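Local coordinates for protein group II chitinase (Ostrinia furnacalis, PDB 6JAV) that is the first catalytic domain of an insect group II chitinase, a family 18 glycoside hydrolase that probably cleaves chitin internally, here with an inhibitor bound, at residues I193-Y198 with S242-G247; T197-G202 with P249-S254; T208-P213 with S321-E326; H263-P268 with G310-K315. One frame throughout, in Å; residues are numbered along the deposited sequence.

Contact 1: I193-Y198 with S242-G247; sequences IAVMTY and SKIVMG
The aromatic ring of Tyr-198 turns its edge to Gly-247: CD2 of Tyr-198 lies 3.9 Å from C of Gly-247, close to the ring plane. One face is covered from within the same segment, where C of Met-196 sits 4.1 Å above the ring plane, over its centre. Met-344 and Trp-346 of the adjoining strand 342-346 also pack on this side chain.

Upstream of the ring the two chains run side by side as parallel strands of the TIM barrel, 27° apart in direction. Four backbone bonds join them. Ile-193 straddles the start, its N donating to O of Lys-243 at 2.8 Å and its O accepting from N of Val-245 at 3.0 Å; Val-195 repeats the pattern with O of Val-245 and N of Gly-247. CB of Ala-194 touches CG2 of Val-245 at 3.7 Å on the face toward Met-344. On the other face CG2 of Val-195 meets CG2 of Ile-244 at 4.0 Å, and both residues face helix 227-236.

Where strand 192-195 ends, a side chain takes over the pairing. With chi1 at 37°, OG1 of Thr-197 is held between its own N and carbonyl carbon, and it donates to O of Gly-247 at 2.6 Å, in the carbonyl plane on a lone pair. Water 1 also donates to that oxygen and links it to O of Thr-197. Two donors thus hold the Gly-247 carbonyl, so the turn leaving strand 192-195 stays tied to its neighbour after regular pairing has stopped.

Contact 2: T197-G202 with P249-S254; sequences TYDYHG and PMYGQS
OD1 of Asp-199 is gripped by two donors of the facing strand. OH of Tyr-251 donates a hydrogen bond to it at 2.6 Å, and NE2 of Gln-253 donates at 2.9 Å. They arrive from opposite faces of the carboxylate plane, the phenol 48° out of it and the amide 64°, so the group is clamped through one oxygen from both sides. That oxygen lies in the plane of the Tyr-251 ring, at its edge. The bend of Gln-253 at chi2 (-77°) turns its amide to OD1. CG of Gln-253, placed by chi1, lies 3.3 Å from O of His-201, a buried carbonyl with no hydrogen-bond partner in the model.

Van der Waals contacts flank the clamp. CD1 of Tyr-198 comes within 3.2 Å of OH of Tyr-251, the two side chains crossing at about a right angle, while CB of Tyr-198 rests on CB of Pro-249 at 4.0 Å.

Asp-199 and Phe-284 both line the inhibitor pocket, and Phe-284 stacks on the ring of Tyr-251. Tyr-251 and Gln-253 are therefore second-shell residues, probably positioning Asp-199, which touches the ligand. In the fold, the loop after strand 192-195 lies against the later part of strand 244-257, which is itself backbone-bonded through Met-250 to Trp-346 of strand 342-346 and through Gly-252 to Leu-285 of strand 284-286, while helix 227-236 packs against Thr-197.

Contact 3: T208-P213 with S321-E326; sequences TGHVAP and SFDDVE
Hydrogen bonds between Ser-321 and the 208-213 loop use a single hydroxyl in both roles. OG of Ser-321 donates to O of Gly-209 at 2.9 Å, in the carbonyl plane on a lone pair, and accepts from N of Val-211, also at 2.9 Å. The imidazole of His-210 is held at both nitrogens. Its ND1 accepts from N of Ala-212 at 2.9 Å, nearly straight (167°) and in the ring plane, and its NE2 donates weakly to O of Phe-322 at 2.9 Å, with a second weak bond to O of Pro-311. This pattern is consistent with a neutral ring protonated on NE2.

These bonds fall where the chain leaves strand 318-321 for helix 325-337, whose N-cap is Asp-324. In family 18 chitinases with an alpha+beta insertion, this would be the return from the insertion to the barrel, so the contact probably joins that exit to the loop following strand 192-195.

Nonpolar contacts come next. CB of Ser-321 lies 4.0 Å from the centroid of the His-210 ring, 25° off its normal, a CH-pi contact. Separately, CG1 of Val-211 touches CA of Phe-322 at 3.8 Å.

Solvent and charge complete the set. Water 2 donates to both O of Ala-212 and OD1 of Asp-323. Lys-331 repeats this link, with a salt bridge to OD2 of Asp-323 and a hydrogen bond to O of Ala-212.

Contact 4: H263-P268 with G310-K315; sequences HGLNIP and GPYAYK. Unlike the reference sequence in segment 263-268: His-263 (reference Asn).
His-263 and Tyr-314 form an offset stack, their ring centroids 4.2 Å apart and their planes 11° from parallel. The overlap is shifted: CB of His-263 lies over the Tyr-314 centroid at 3.8 Å, while OH of Tyr-314 sits over the imidazole face, 3.2 Å from CE1 of His-263. Histidine replaces the reference asparagine at this position.

Tyr-312, two residues earlier on the same strand, points toward the same loop. Its CE1 is 3.3 Å from O of His-263. Its OH also touches CA of Gly-264, and its CD2 meets CD2 of Leu-265. Water 3 lies in the plane of the Tyr-312 ring at its edge, bonded to OH of Tyr-312 and weakly to O of His-263; its approach to ND1 of His-263 is very short and doubtful in detail.

Farther out, Trp-319 of strand 318-321 stacks on Tyr-312, and its NE1 donates a hydrogen bond to O of His-263, while Thr-208 OG1 pairs with O of Gly-264. Strand 300-302 packs against both tyrosines. Across the two segments no direct hydrogen bond is clear, so the cohesion of this surface contact rests mainly on ring stacking, CH-pi and van der Waals packing, with a water between the segments.

Overall arrangement
All four contacts lie within the family 18 domain and trace a path from barrel to periphery. Contact 1 joins neighbouring barrel strands 192-195 and 244-257, and its centre lies about 9 Å from the centre of the chain. Contact 2 shares Thr-197 and Tyr-198 with it and uses the later part of strand 244-257; its centre is about 15 Å from that of contact 1. Contact 3, about 7 Å between centres from contact 2, is tied to it by Tyr-200 with Val-211 and Gln-253 with Ser-321. Contact 4 is nested along the chain in the loop closed by contact 3 and meets it through Thr-208. Thus the cleft wall at Asp-199 connects stepwise to the surface.

Contact 1: I193-Y198 with S242-G247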
loop_
_atom_site.group_PDB
_atom_site.type_symbol
_atom_site.label_atom_id
_atom_site.label_comp_id
_atom_site.label_asym_id
_atom_site.label_seq_id
_atom_site.Cartn_x
_atom_site.Cartn_y
_atom_site.Cartn_z
ATOM N N ILE A 193 -6.390 2.028 9.865
ATOM C CA ILE A 193 -6.023 2.981 8.835
ATOM C C ILE A 193 -4.643 2.547 8.343
ATOM O O ILE A 193 -3.677 2.537 9.113
ATOM C CB ILE A 193 -6.003 4.396 9.418
ATOM C CG1 ILE A 193 -7.434 4.748 9.874
ATOM C CG2 ILE A 193 -5.505 5.371 8.404
ATOM C CD1 ILE A 193 -7.513 6.079 10.651
ATOM N N ALA A 194 -4.565 2.121 7.074
ATOM C CA ALA A 194 -3.304 1.667 6.490
ATOM C C ALA A 194 -2.671 2.891 5.836
ATOM O O ALA A 194 -3.094 3.337 4.760
ATOM C CB ALA A 194 -3.556 0.520 5.506
ATOM N N VAL A 195 -1.671 3.459 6.501
ATOM C CA VAL A 195 -1.038 4.657 5.970
ATOM C C VAL A 195 -0.029 4.241 4.899
ATOM O O VAL A 195 0.883 3.442 5.153
ATOM C CB VAL A 195 -0.372 5.487 7.071
ATOM C CG1 VAL A 195 0.138 6.805 6.475
ATOM C CG2 VAL A 195 -1.375 5.781 8.202
ATOM N N MET A 196 -0.192 4.783 3.693
ATOM C CA MET A 196 0.646 4.390 2.558
ATOM C C MET A 196 1.944 5.203 2.587
ATOM O O MET A 196 2.169 6.093 1.756
ATOM C CB MET A 196 -0.118 4.561 1.258
ATOM C CG MET A 196 -1.265 3.564 1.203
ATOM S SD MET A 196 -2.096 3.535 -0.382
ATOM C CE MET A 196 -2.903 4.911 -0.068
ATOM N N THR A 197 2.807 4.841 3.558
ATOM C CA THR A 197 4.106 5.492 3.809
ATOM C C THR A 197 5.132 5.064 2.763
ATOM O O THR A 197 6.200 4.505 3.077
ATOM C CB THR A 197 4.586 5.230 5.245
ATOM O OG1 THR A 197 4.224 3.893 5.634
ATOM C CG2 THR A 197 3.913 6.190 6.239
ATOM N N TYR A 198 4.819 5.340 1.505
ATOM C CA TYR A 198 5.689 5.036 0.381
ATOM C C TYR A 198 5.231 5.876 -0.796
ATOM O O TYR A 198 4.246 6.617 -0.722
ATOM C CB TYR A 198 5.719 3.524 0.054
ATOM C CG TYR A 198 4.358 2.831 0.031
ATOM C CD1 TYR A 198 3.447 3.082 -0.971
ATOM C CD2 TYR A 198 4.001 1.937 1.040
ATOM C CE1 TYR A 198 2.193 2.437 -0.980
ATOM C CE2 TYR A 198 2.756 1.287 1.028
ATOM C CZ TYR A 198 1.881 1.545 0.021
ATOM O OH TYR A 198 0.655 0.906 0.008
ATOM N N SER A 242 -3.134 2.627 18.036
ATOM C CA SER A 242 -3.618 1.275 17.786
ATOM C C SER A 242 -4.355 1.146 16.463
ATOM O O SER A 242 -4.476 0.022 15.960
ATOM C CB SER A 242 -4.539 0.823 18.910
ATOM O OG SER A 242 -5.804 1.442 18.798
ATOM N N LYS A 243 -4.832 2.248 15.894
ATOM C CA LYS A 243 -5.561 2.206 14.630
ATOM C C LYS A 243 -4.637 2.286 13.425
ATOM O O LYS A 243 -5.079 2.017 12.305
ATOM C CB LYS A 243 -6.584 3.355 14.552
ATOM C CG LYS A 243 -7.711 3.312 15.588
ATOM C CD LYS A 243 -8.653 2.186 15.261
ATOM C CE LYS A 243 -9.883 2.124 16.179
ATOM N NZ LYS A 243 -11.007 2.946 15.692
ATOM N N ILE A 244 -3.367 2.633 13.609
ATOM C CA ILE A 244 -2.451 2.838 12.489
ATOM C C ILE A 244 -1.706 1.554 12.160
ATOM O O ILE A 244 -1.098 0.916 13.034
ATOM C CB ILE A 244 -1.457 3.962 12.804
ATOM C CG1 ILE A 244 -2.214 5.282 12.956
ATOM C CG2 ILE A 244 -0.380 4.073 11.708
ATOM C CD1 ILE A 244 -1.347 6.359 13.510
ATOM N N VAL A 245 -1.704 1.185 10.883
ATOM C CA VAL A 245 -0.734 0.213 10.382
ATOM C C VAL A 245 0.122 0.930 9.344
ATOM O O VAL A 245 -0.403 1.636 8.464
ATOM C CB VAL A 245 -1.378 -1.088 9.836
ATOM C CG1 VAL A 245 -2.178 -1.777 10.949
ATOM C CG2 VAL A 245 -2.263 -0.852 8.657
ATOM N N MET A 246 1.439 0.780 9.466
ATOM C CA MET A 246 2.391 1.514 8.640
ATOM C C MET A 246 2.747 0.723 7.386
ATOM O O MET A 246 3.282 -0.390 7.481
ATOM C CB MET A 246 3.661 1.811 9.427
ATOM C CG MET A 246 4.621 2.650 8.591
ATOM S SD MET A 246 5.961 3.251 9.648
ATOM C CE MET A 246 7.049 1.895 9.422
ATOM N N GLY A 247 2.534 1.341 6.230
ATOM C CA GLY A 247 2.854 0.676 4.968
ATOM C C GLY A 247 4.351 0.583 4.706
ATOM O O GLY A 247 5.125 1.509 4.977
HETATM O O HOH W 1 7.529 2.776 4.753
#

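Contact 2: T197-G202 with P249-S254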
loop_
_atom_site.group_PDB
_atom_site.type_symbol
_atom_site.label_atom_id
_atom_site.label_comp_id
_atom_site.label_asym_id
_atom_site.label_seq_id
_atom_site.Cartn_x
_atom_site.Cartn_y
_atom_site.Cartn_z
ATOM N N THR A 197 2.807 4.841 3.558
ATOM C CA THR A 197 4.106 5.492 3.809
ATOM C C THR A 197 5.132 5.064 2.763
ATOM O O THR A 197 6.200 4.505 3.077
ATOM C CB THR A 197 4.586 5.230 5.245
ATOM O OG1 THR A 197 4.224 3.893 5.634
ATOM C CG2 THR A 197 3.913 6.190 6.239
ATOM N N TYR A 198 4.819 5.340 1.505
ATOM C CA TYR A 198 5.689 5.036 0.381
ATOM C C TYR A 198 5.231 5.876 -0.796
ATOM O O TYR A 198 4.246 6.617 -0.722
ATOM C CB TYR A 198 5.719 3.524 0.054
ATOM C CG TYR A 198 4.358 2.831 0.031
ATOM C CD1 TYR A 198 3.447 3.082 -0.971
ATOM C CD2 TYR A 198 4.001 1.937 1.040
ATOM C CE1 TYR A 198 2.193 2.437 -0.980
ATOM C CE2 TYR A 198 2.756 1.287 1.028
ATOM C CZ TYR A 198 1.881 1.545 0.021
ATOM O OH TYR A 198 0.655 0.906 0.008
ATOM N N ASP A 199 5.973 5.764 -1.896
ATOM C CA ASP A 199 5.790 6.642 -3.058
ATOM C C ASP A 199 5.963 8.116 -2.692
ATOM O O ASP A 199 5.339 8.986 -3.304
ATOM C CB ASP A 199 4.458 6.400 -3.779
ATOM C CG ASP A 199 4.408 5.053 -4.458
ATOM O OD1 ASP A 199 5.473 4.404 -4.601
ATOM O OD2 ASP A 199 3.287 4.627 -4.813
ATOM N N TYR A 200 6.841 8.407 -1.725
ATOM C CA TYR A 200 7.154 9.806 -1.446
ATOM C C TYR A 200 7.911 10.439 -2.595
ATOM O O TYR A 200 7.850 11.662 -2.769
ATOM C CB TYR A 200 8.023 9.894 -0.208
ATOM C CG TYR A 200 7.301 9.664 1.095
ATOM C CD1 TYR A 200 6.565 10.688 1.709
ATOM C CD2 TYR A 200 7.370 8.426 1.730
ATOM C CE1 TYR A 200 5.936 10.481 2.912
ATOM C CE2 TYR A 200 6.752 8.207 2.948
ATOM C CZ TYR A 200 6.029 9.244 3.541
ATOM O OH TYR A 200 5.431 8.993 4.747
ATOM N N HIS A 201 8.615 9.629 -3.388
ATOM C CA HIS A 201 9.440 10.097 -4.501
ATOM C C HIS A 201 9.327 9.103 -5.641
ATOM O O HIS A 201 9.066 7.915 -5.420
ATOM C CB HIS A 201 10.904 10.258 -4.065
ATOM C CG HIS A 201 11.070 11.309 -3.014
ATOM N ND1 HIS A 201 10.819 12.644 -3.271
ATOM C CD2 HIS A 201 11.375 11.221 -1.700
ATOM C CE1 HIS A 201 10.985 13.334 -2.152
ATOM N NE2 HIS A 201 11.332 12.499 -1.189
ATOM N N GLY A 202 9.502 9.611 -6.853
ATOM C CA GLY A 202 9.377 8.823 -8.064
ATOM C C GLY A 202 9.691 9.704 -9.254
ATOM O O GLY A 202 10.005 10.893 -9.104
ATOM N N PRO A 249 6.923 -0.746 1.356
ATOM C CA PRO A 249 6.927 -1.160 -0.063
ATOM C C PRO A 249 7.796 -2.390 -0.303
ATOM O O PRO A 249 8.946 -2.467 0.149
ATOM C CB PRO A 249 7.516 0.062 -0.786
ATOM C CG PRO A 249 8.488 0.639 0.231
ATOM C CD PRO A 249 7.861 0.373 1.618
ATOM N N MET A 250 7.243 -3.347 -1.048
ATOM C CA MET A 250 7.977 -4.515 -1.523
ATOM C C MET A 250 8.523 -4.296 -2.924
ATOM O O MET A 250 8.663 -5.259 -3.705
ATOM C CB MET A 250 7.051 -5.746 -1.528
ATOM C CG MET A 250 6.318 -6.013 -0.175
ATOM S SD MET A 250 7.326 -6.674 1.157
ATOM C CE MET A 250 7.821 -5.161 2.006
ATOM N N TYR A 251 8.732 -3.041 -3.298
ATOM C CA TYR A 251 9.130 -2.657 -4.641
ATOM C C TYR A 251 9.937 -1.369 -4.541
ATOM O O TYR A 251 10.028 -0.735 -3.479
ATOM C CB TYR A 251 7.885 -2.424 -5.535
ATOM C CG TYR A 251 7.071 -1.236 -5.044
ATOM C CD1 TYR A 251 6.121 -1.394 -4.042
ATOM C CD2 TYR A 251 7.294 0.039 -5.563
ATOM C CE1 TYR A 251 5.397 -0.300 -3.551
ATOM C CE2 TYR A 251 6.610 1.142 -5.073
ATOM C CZ TYR A 251 5.656 0.945 -4.069
ATOM O OH TYR A 251 4.937 2.020 -3.585
ATOM N N GLY A 252 10.501 -0.977 -5.678
ATOM C CA GLY A 252 11.225 0.268 -5.760
ATOM C C GLY A 252 10.693 1.166 -6.855
ATOM O O GLY A 252 10.005 0.734 -7.783
ATOM N N GLN A 253 11.011 2.459 -6.713
ATOM C CA GLN A 253 10.786 3.439 -7.762
ATOM C C GLN A 253 12.061 3.578 -8.579
ATOM O O GLN A 253 13.158 3.753 -8.020
ATOM C CB GLN A 253 10.395 4.793 -7.169
ATOM C CG GLN A 253 8.980 4.806 -6.579
ATOM C CD GLN A 253 7.872 4.903 -7.624
ATOM O OE1 GLN A 253 8.099 5.275 -8.788
ATOM N NE2 GLN A 253 6.643 4.583 -7.209
ATOM N N SER A 254 11.919 3.472 -9.899
ATOM C CA SER A 254 13.073 3.496 -10.789
ATOM C C SER A 254 13.072 4.749 -11.650
ATOM O O SER A 254 12.032 5.351 -11.920
ATOM C CB SER A 254 13.087 2.261 -11.692
ATOM O OG SER A 254 12.033 2.374 -12.610
#

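Contact 3: T208-P213 with S321-E326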
loop_
_atom_site.group_PDB
_atom_site.type_symbol
_atom_site.label_atom_id
_atom_site.label_comp_id
_atom_site.label_asym_id
_atom_site.label_seq_id
_atom_site.Cartn_x
_atom_site.Cartn_y
_atom_site.Cartn_z
ATOM N N THR A 208 16.189 12.099 -8.636
ATOM C CA THR A 208 16.174 10.857 -7.859
ATOM C C THR A 208 15.810 11.126 -6.406
ATOM O O THR A 208 16.093 12.193 -5.850
ATOM C CB THR A 208 17.528 10.147 -7.923
ATOM O OG1 THR A 208 18.559 11.014 -7.424
ATOM C CG2 THR A 208 17.835 9.723 -9.348
ATOM N N GLY A 209 15.171 10.141 -5.788
ATOM C CA GLY A 209 14.852 10.208 -4.372
ATOM C C GLY A 209 14.383 8.841 -3.927
ATOM O O GLY A 209 14.186 7.936 -4.750
ATOM N N HIS A 210 14.216 8.695 -2.615
ATOM C CA HIS A 210 13.848 7.394 -2.065
ATOM C C HIS A 210 12.338 7.177 -2.047
ATOM O O HIS A 210 11.588 8.033 -1.579
ATOM C CB HIS A 210 14.408 7.179 -0.661
ATOM C CG HIS A 210 14.547 5.739 -0.344
ATOM N ND1 HIS A 210 13.482 4.959 0.075
ATOM C CD2 HIS A 210 15.603 4.904 -0.469
ATOM C CE1 HIS A 210 13.888 3.711 0.217
ATOM N NE2 HIS A 210 15.174 3.648 -0.115
ATOM N N VAL A 211 11.904 5.994 -2.510
ATOM C CA VAL A 211 10.486 5.621 -2.459
ATOM C C VAL A 211 9.858 5.825 -1.073
ATOM O O VAL A 211 8.670 6.152 -0.967
ATOM C CB VAL A 211 10.298 4.182 -2.996
ATOM C CG1 VAL A 211 11.061 3.147 -2.183
ATOM C CG2 VAL A 211 8.789 3.826 -3.078
ATOM N N ALA A 212 10.601 5.571 0.006
ATOM C CA ALA A 212 9.979 5.457 1.332
ATOM C C ALA A 212 10.960 5.781 2.457
ATOM O O ALA A 212 11.279 4.936 3.289
ATOM C CB ALA A 212 9.351 4.070 1.511
ATOM N N PRO A 213 11.411 7.036 2.548
ATOM C CA PRO A 213 12.285 7.402 3.673
ATOM C C PRO A 213 11.564 7.278 5.005
ATOM O O PRO A 213 10.365 7.572 5.109
ATOM C CB PRO A 213 12.625 8.872 3.407
ATOM C CG PRO A 213 11.912 9.292 2.216
ATOM C CD PRO A 213 10.992 8.188 1.743
ATOM N N SER A 321 15.341 3.132 -6.038
ATOM C CA SER A 321 15.371 3.192 -4.580
ATOM C C SER A 321 14.324 2.242 -4.022
ATOM O O SER A 321 13.259 2.070 -4.623
ATOM C CB SER A 321 15.115 4.617 -4.074
ATOM O OG SER A 321 13.865 5.099 -4.520
ATOM N N PHE A 322 14.628 1.626 -2.879
ATOM C CA PHE A 322 13.838 0.492 -2.399
ATOM C C PHE A 322 14.187 0.206 -0.945
ATOM O O PHE A 322 15.109 0.796 -0.368
ATOM C CB PHE A 322 14.080 -0.750 -3.287
ATOM C CG PHE A 322 15.474 -1.293 -3.192
ATOM C CD1 PHE A 322 16.518 -0.669 -3.881
ATOM C CD2 PHE A 322 15.771 -2.381 -2.385
ATOM C CE1 PHE A 322 17.833 -1.153 -3.784
ATOM C CE2 PHE A 322 17.104 -2.880 -2.298
ATOM C CZ PHE A 322 18.115 -2.234 -2.997
ATOM N N ASP A 323 13.429 -0.706 -0.340
ATOM C CA ASP A 323 13.708 -1.144 1.021
ATOM C C ASP A 323 14.353 -2.529 1.021
ATOM O O ASP A 323 13.890 -3.446 0.328
ATOM C CB ASP A 323 12.413 -1.194 1.847
ATOM C CG ASP A 323 11.983 0.174 2.375
ATOM O OD1 ASP A 323 12.618 1.201 2.035
ATOM O OD2 ASP A 323 10.978 0.207 3.142
ATOM N N ASP A 324 15.420 -2.674 1.809
ATOM C CA ASP A 324 16.053 -3.955 2.066
ATOM C C ASP A 324 15.683 -4.477 3.456
ATOM O O ASP A 324 14.973 -3.832 4.230
ATOM C CB ASP A 324 17.569 -3.871 1.840
ATOM C CG ASP A 324 18.292 -2.924 2.813
ATOM O OD1 ASP A 324 17.682 -2.219 3.639
ATOM O OD2 ASP A 324 19.541 -2.861 2.720
ATOM N N VAL A 325 16.163 -5.680 3.783
ATOM C CA VAL A 325 15.866 -6.274 5.085
ATOM C C VAL A 325 16.337 -5.368 6.213
ATOM O O VAL A 325 15.654 -5.226 7.234
ATOM C CB VAL A 325 16.475 -7.691 5.181
ATOM C CG1 VAL A 325 16.498 -8.170 6.607
ATOM C CG2 VAL A 325 15.712 -8.631 4.259
ATOM N N GLU A 326 17.507 -4.739 6.057
ATOM C CA GLU A 326 18.028 -3.901 7.135
ATOM C C GLU A 326 17.068 -2.754 7.469
ATOM O O GLU A 326 16.717 -2.539 8.643
ATOM C CB GLU A 326 19.411 -3.369 6.760
ATOM C CG GLU A 326 20.080 -2.641 7.908
ATOM C CD GLU A 326 21.352 -1.923 7.496
ATOM O OE1 GLU A 326 22.406 -2.196 8.108
ATOM O OE2 GLU A 326 21.289 -1.075 6.577
HETATM O O HOH W 2 13.447 3.297 3.477
#

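Contact 4: H263-P268 with G310-K315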
loop_
_atom_site.group_PDB
_atom_site.type_symbol
_atom_site.label_atom_id
_atom_site.label_comp_id
_atom_site.label_asym_id
_atom_site.label_seq_id
_atom_site.Cartn_x
_atom_site.Cartn_y
_atom_site.Cartn_z
ATOM N N HIS A 263 25.421 9.951 -9.585
ATOM C CA HIS A 263 24.437 8.907 -9.319
ATOM C C HIS A 263 23.895 8.926 -7.893
ATOM O O HIS A 263 23.453 7.876 -7.412
ATOM C CB HIS A 263 25.051 7.547 -9.635
ATOM C CG HIS A 263 26.472 7.420 -9.192
ATOM N ND1 HIS A 263 26.843 7.439 -7.863
ATOM C CD2 HIS A 263 27.621 7.307 -9.902
ATOM C CE1 HIS A 263 28.156 7.321 -7.773
ATOM N NE2 HIS A 263 28.651 7.242 -8.995
ATOM N N GLY A 264 23.912 10.061 -7.205
ATOM C CA GLY A 264 23.409 10.149 -5.850
ATOM C C GLY A 264 21.934 10.508 -5.779
ATOM O O GLY A 264 21.168 10.325 -6.733
ATOM N N LEU A 265 21.542 11.032 -4.614
ATOM C CA LEU A 265 20.187 11.518 -4.394
ATOM C C LEU A 265 20.020 12.879 -5.049
ATOM O O LEU A 265 20.984 13.635 -5.200
ATOM C CB LEU A 265 19.922 11.678 -2.894
ATOM C CG LEU A 265 19.839 10.441 -2.003
ATOM C CD1 LEU A 265 19.709 10.877 -0.541
ATOM C CD2 LEU A 265 18.671 9.540 -2.426
ATOM N N ASN A 266 18.787 13.188 -5.447
ATOM C CA ASN A 266 18.392 14.509 -5.937
ATOM C C ASN A 266 19.071 14.911 -7.249
ATOM O O ASN A 266 19.176 16.107 -7.550
ATOM C CB ASN A 266 18.555 15.591 -4.863
ATOM C CG ASN A 266 17.802 15.252 -3.595
ATOM O OD1 ASN A 266 16.606 14.971 -3.635
ATOM N ND2 ASN A 266 18.498 15.243 -2.471
ATOM N N ILE A 267 19.511 13.947 -8.049
ATOM C CA ILE A 267 20.151 14.229 -9.339
ATOM C C ILE A 267 19.113 14.233 -10.454
ATOM O O ILE A 267 18.095 13.528 -10.356
ATOM C CB ILE A 267 21.283 13.233 -9.645
ATOM C CG1 ILE A 267 20.716 11.835 -9.925
ATOM C CG2 ILE A 267 22.314 13.192 -8.510
ATOM C CD1 ILE A 267 21.756 10.848 -10.328
ATOM N N PRO A 268 19.336 14.981 -11.543
ATOM C CA PRO A 268 18.307 15.111 -12.582
ATOM C C PRO A 268 17.957 13.797 -13.264
ATOM O O PRO A 268 18.815 12.951 -13.536
ATOM C CB PRO A 268 18.928 16.109 -13.575
ATOM C CG PRO A 268 19.834 16.921 -12.731
ATOM C CD PRO A 268 20.423 15.965 -11.730
ATOM N N GLY A 310 16.184 3.447 3.170
ATOM C CA GLY A 310 16.768 2.260 2.593
ATOM C C GLY A 310 17.758 2.559 1.484
ATOM O O GLY A 310 18.121 3.713 1.216
ATOM N N PRO A 311 18.230 1.502 0.828
ATOM C CA PRO A 311 19.257 1.661 -0.211
ATOM C C PRO A 311 18.715 2.253 -1.498
ATOM O O PRO A 311 17.511 2.309 -1.772
ATOM C CB PRO A 311 19.744 0.234 -0.468
ATOM C CG PRO A 311 18.619 -0.624 0.027
ATOM C CD PRO A 311 17.928 0.095 1.124
ATOM N N TYR A 312 19.658 2.671 -2.343
ATOM C CA TYR A 312 19.386 2.785 -3.768
ATOM C C TYR A 312 20.455 2.004 -4.521
ATOM O O TYR A 312 21.489 1.641 -3.960
ATOM C CB TYR A 312 19.269 4.235 -4.254
ATOM C CG TYR A 312 20.519 5.079 -4.085
ATOM C CD1 TYR A 312 21.496 5.094 -5.074
ATOM C CD2 TYR A 312 20.692 5.888 -2.963
ATOM C CE1 TYR A 312 22.630 5.891 -4.940
ATOM C CE2 TYR A 312 21.842 6.694 -2.827
ATOM C CZ TYR A 312 22.784 6.676 -3.815
ATOM O OH TYR A 312 23.926 7.455 -3.701
ATOM N N ALA A 313 20.162 1.691 -5.772
ATOM C CA ALA A 313 21.094 0.921 -6.601
ATOM C C ALA A 313 21.087 1.465 -8.020
ATOM O O ALA A 313 20.070 1.961 -8.507
ATOM C CB ALA A 313 20.737 -0.574 -6.596
ATOM N N TYR A 314 22.231 1.344 -8.717
ATOM C CA TYR A 314 22.293 1.945 -10.044
ATOM C C TYR A 314 23.237 1.173 -10.954
ATOM O O TYR A 314 24.131 0.458 -10.498
ATOM C CB TYR A 314 22.693 3.431 -9.997
ATOM C CG TYR A 314 24.085 3.648 -9.430
ATOM C CD1 TYR A 314 24.300 3.763 -8.057
ATOM C CD2 TYR A 314 25.193 3.689 -10.275
ATOM C CE1 TYR A 314 25.574 3.933 -7.538
ATOM C CE2 TYR A 314 26.457 3.867 -9.771
ATOM C CZ TYR A 314 26.650 3.984 -8.411
ATOM O OH TYR A 314 27.929 4.150 -7.928
ATOM N N LYS A 315 22.993 1.317 -12.253
ATOM C CA LYS A 315 23.910 0.810 -13.270
ATOM C C LYS A 315 23.648 1.592 -14.543
ATOM O O LYS A 315 22.500 1.712 -14.983
ATOM C CB LYS A 315 23.717 -0.688 -13.508
ATOM C CG LYS A 315 24.744 -1.230 -14.511
ATOM C CD LYS A 315 24.660 -2.712 -14.661
ATOM C CE LYS A 315 25.778 -3.215 -15.569
ATOM N NZ LYS A 315 25.562 -4.652 -15.914
HETATM O O HOH W 3 26.232 7.412 -5.461
#